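Local atomic coordinates of 3-ketosteroid-delta4-5alpha-dehydrogenase (Rhodococcus jostii, PDB entry 4AT2), a protein that is an FAD-dependent dehydrogenase of steroid catabolism, thought to introduce a C4-C5 double bond into 5alpha-3-ketosteroids. Residues A[144-149]-A[186-191]. Numbering follows the deposited sequence.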
ATOM      1  N   VAL A 144     -10.147  17.180  30.672  1.00 14.18           N
ATOM      2  CA  VAL A 144      -8.800  16.775  30.266  1.00 13.82           C
ATOM      3  C   VAL A 144      -7.857  17.938  30.560  1.00 14.09           C
ATOM      4  O   VAL A 144      -8.055  19.030  30.019  1.00 14.24           O
ATOM      5  CB  VAL A 144      -8.721  16.423  28.760  1.00 13.15           C
ATOM      6  CG1 VAL A 144      -7.304  15.988  28.381  1.00 13.01           C
ATOM      7  CG2 VAL A 144      -9.715  15.317  28.413  1.00 13.05           C
ATOM      8  N   PRO A 145      -6.831  17.715  31.412  1.00 14.30           N
ATOM      9  CA  PRO A 145      -5.940  18.812  31.781  1.00 14.57           C
ATOM     10  C   PRO A 145      -4.723  18.923  30.852  1.00 14.40           C
ATOM     11  O   PRO A 145      -4.202  17.908  30.395  1.00 14.34           O
ATOM     12  CB  PRO A 145      -5.488  18.407  33.191  1.00 14.98           C
ATOM     13  CG  PRO A 145      -5.440  16.909  33.142  1.00 14.71           C
ATOM     14  CD  PRO A 145      -6.479  16.469  32.123  1.00 14.67           C
ATOM     15  N   PHE A 146      -4.295  20.144  30.562  1.00 14.40           N
ATOM     16  CA  PHE A 146      -3.078  20.364  29.778  1.00 14.50           C
ATOM     17  C   PHE A 146      -2.217  21.411  30.469  1.00 15.14           C
ATOM     18  O   PHE A 146      -2.714  22.471  30.877  1.00 15.77           O
ATOM     19  CB  PHE A 146      -3.378  20.837  28.348  1.00 13.92           C
ATOM     20  CG  PHE A 146      -4.163  19.858  27.518  1.00 13.50           C
ATOM     21  CD1 PHE A 146      -5.555  19.889  27.522  1.00 13.55           C
ATOM     22  CD2 PHE A 146      -3.517  18.939  26.693  1.00 13.01           C
ATOM     23  CE1 PHE A 146      -6.293  19.001  26.744  1.00 13.42           C
ATOM     24  CE2 PHE A 146      -4.250  18.053  25.910  1.00 12.90           C
ATOM     25  CZ  PHE A 146      -5.642  18.085  25.931  1.00 13.10           C
ATOM     26  N   LYS A 147      -0.929  21.118  30.602  1.00 15.59           N
ATOM     27  CA  LYS A 147       0.001  22.100  31.134  1.00 16.52           C
ATOM     28  C   LYS A 147       0.394  23.053  30.018  1.00 16.34           C
ATOM     29  O   LYS A 147       0.770  22.612  28.931  1.00 15.78           O
ATOM     30  CB  LYS A 147       1.242  21.422  31.687  1.00 17.16           C
ATOM     31  CG  LYS A 147       2.127  22.374  32.467  1.00 18.31           C
ATOM     32  CD  LYS A 147       3.285  21.615  33.073  1.00 19.46           C
ATOM     33  CE  LYS A 147       4.269  22.565  33.734  1.00 21.49           C
ATOM     34  NZ  LYS A 147       5.257  21.773  34.516  1.00 22.53           N
ATOM     35  N   GLU A 148       0.317  24.356  30.281  1.00 16.88           N
ATOM     36  CA  GLU A 148       0.599  25.349  29.245  1.00 17.18           C
ATOM     37  C   GLU A 148       2.113  25.593  29.159  1.00 16.51           C
ATOM     38  O   GLU A 148       2.622  26.651  29.526  1.00 17.02           O
ATOM     39  CB  GLU A 148      -0.249  26.626  29.454  1.00 18.50           C
ATOM     40  CG  GLU A 148      -1.744  26.319  29.338  1.00 19.96           C
ATOM     41  CD  GLU A 148      -2.654  27.538  29.207  1.00 21.17           C
ATOM     42  OE1 GLU A 148      -2.420  28.544  29.905  1.00 20.88           O
ATOM     43  OE2 GLU A 148      -3.628  27.462  28.405  1.00 22.24           O
ATOM     44  N   SER A 149       2.825  24.566  28.697  1.00 15.34           N
ATOM     45  CA  SER A 149       4.274  24.613  28.529  1.00 14.89           C
ATOM     46  C   SER A 149       4.666  23.704  27.374  1.00 13.54           C
ATOM     47  O   SER A 149       3.977  22.706  27.077  1.00 12.82           O
ATOM     48  CB  SER A 149       4.994  24.180  29.803  1.00 15.75           C
ATOM     49  OG  SER A 149       4.567  22.892  30.183  1.00 17.46           O
ATOM     50  N   HIS A 186      -0.521  17.865  21.426  1.00  8.78           N
ATOM     51  CA  HIS A 186      -1.096  18.284  22.717  1.00  9.36           C
ATOM     52  C   HIS A 186      -1.164  17.098  23.632  1.00  9.72           C
ATOM     53  O   HIS A 186      -1.739  16.081  23.267  1.00  9.80           O
ATOM     54  CB  HIS A 186      -2.490  18.872  22.518  1.00  9.31           C
ATOM     55  CG  HIS A 186      -2.496  20.207  21.809  1.00  9.22           C
ATOM     56  ND1 HIS A 186      -2.049  20.370  20.540  1.00  9.05           N
ATOM     57  CD2 HIS A 186      -2.932  21.453  22.236  1.00  9.55           C
ATOM     58  CE1 HIS A 186      -2.204  21.660  20.186  1.00  9.20           C
ATOM     59  NE2 HIS A 186      -2.744  22.319  21.229  1.00  9.47           N
ATOM     60  N   VAL A 187      -0.580  17.207  24.822  1.00 10.40           N
ATOM     61  CA  VAL A 187      -0.407  16.029  25.689  1.00 11.13           C
ATOM     62  C   VAL A 187      -1.037  16.305  27.047  1.00 11.82           C
ATOM     63  O   VAL A 187      -0.666  17.271  27.705  1.00 11.99           O
ATOM     64  CB  VAL A 187       1.093  15.675  25.858  1.00 11.22           C
ATOM     65  CG1 VAL A 187       1.279  14.377  26.649  1.00 11.85           C
ATOM     66  CG2 VAL A 187       1.760  15.556  24.490  1.00 11.26           C
ATOM     67  N   PRO A 188      -2.005  15.476  27.466  1.00 12.51           N
ATOM     68  CA  PRO A 188      -2.626  15.732  28.765  1.00 13.49           C
ATOM     69  C   PRO A 188      -1.621  15.690  29.916  1.00 14.92           C
ATOM     70  O   PRO A 188      -0.629  14.964  29.857  1.00 14.59           O
ATOM     71  CB  PRO A 188      -3.651  14.600  28.889  1.00 13.36           C
ATOM     72  CG  PRO A 188      -4.023  14.305  27.476  1.00 12.92           C
ATOM     73  CD  PRO A 188      -2.732  14.429  26.718  1.00 12.33           C
ATOM     74  N   GLN A 189      -1.895  16.478  30.950  1.00 16.86           N
ATOM     75  CA  GLN A 189      -0.998  16.621  32.087  1.00 19.36           C
ATOM     76  C   GLN A 189      -1.134  15.408  32.996  1.00 21.25           C
ATOM     77  O   GLN A 189      -2.226  15.098  33.477  1.00 21.80           O
ATOM     78  CB  GLN A 189      -1.312  17.910  32.853  1.00 20.35           C
ATOM     79  CG  GLN A 189      -0.284  18.276  33.918  1.00 21.43           C
ATOM     80  CD  GLN A 189      -0.614  19.578  34.628  1.00 22.66           C
ATOM     81  OE1 GLN A 189      -1.726  20.108  34.511  1.00 23.58           O
ATOM     82  NE2 GLN A 189       0.356  20.107  35.365  1.00 23.32           N
ATOM     83  N   MET A 190      -0.011  14.734  33.216  1.00 23.70           N
ATOM     84  CA  MET A 190       0.032  13.512  33.998  1.00 26.90           C
ATOM     85  C   MET A 190       1.450  13.279  34.504  1.00 29.74           C
ATOM     86  O   MET A 190       2.418  13.497  33.772  1.00 30.19           O
ATOM     87  CB  MET A 190      -0.407  12.337  33.128  1.00 26.91           C
ATOM     88  CG  MET A 190      -0.546  11.020  33.860  1.00 27.83           C
ATOM     89  SD  MET A 190      -1.133   9.759  32.721  1.00 27.88           S
ATOM     90  CE  MET A 190      -0.788   8.279  33.679  1.00 27.53           C
ATOM     91  N   ASP A 191       1.561  12.847  35.759  1.00 33.34           N
ATOM     92  CA  ASP A 191       2.850  12.451  36.332  1.00 36.80           C
ATOM     93  C   ASP A 191       3.082  10.943  36.226  1.00 37.94           C
ATOM     94  O   ASP A 191       2.131  10.151  36.258  1.00 37.82           O
ATOM     95  CB  ASP A 191       2.948  12.893  37.792  1.00 39.32           C
ATOM     96  CG  ASP A 191       2.984  14.406  37.942  1.00 41.41           C
ATOM     97  OD1 ASP A 191       3.769  15.067  37.224  1.00 41.97           O
ATOM     98  OD2 ASP A 191       2.226  14.931  38.786  1.00 43.34           O
TER
HETATM   99  O   HOH W   1      -3.478  22.426  33.935  1.00 39.88           O
HETATM  100  O   HOH W   2       0.259  18.602  29.960  1.00 13.90           O
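Phe146 drives its ring against the backbone of 187-188, and this is the close-packed half of the contact. Phe146 CD2 lies 3.5 Å from Val187 O and its CE2 3.8 Å from Pro188 N, and CB of His186 meets the same CE2 atom. With CG opposite the carbonyl carbon (chi1 -62°), the ring swings back to the partner loop although the CB of Phe146 points away from it. Beside it, Val144 and Pro188 lie side by side, CG1 against CG at 3.8 Å. One direct backbone hydrogen bond joins the two loops, from Gln189 N to Pro145 O (2.8 Å); it arrives 44° out of the carbonyl plane, and the same oxygen receives a CA-H...O contact from Pro188. Next to this packed part a water accepts from Lys147 N and donates to Val187 O, a bridge between the two backbones. The partly exposed side is looser. The extended side chain of Gln189 slants across that of Lys147, CD 3.9 Å from CB, and another water donates to both Gln189 OE1 and Phe146 O. Asp161 takes both polar ends, in a salt bridge with Lys147 NZ and a hydrogen bond from Gln189 NE2. Cut back to an alanine, Gln189 would probably leave that second water short of an acceptor, Asp161 without the NE2 hydrogen bond and the Lys147 chain without its cover. Both loops belong to the FAD binding domain, the Val187 side chain about 7 Å from the bound FAD. Met203 of helix 202-214 packs on Pro145 and Pro188, while Ile87 of strand 87-88 and Leu95 of helix 94-98 back the Phe146 ring.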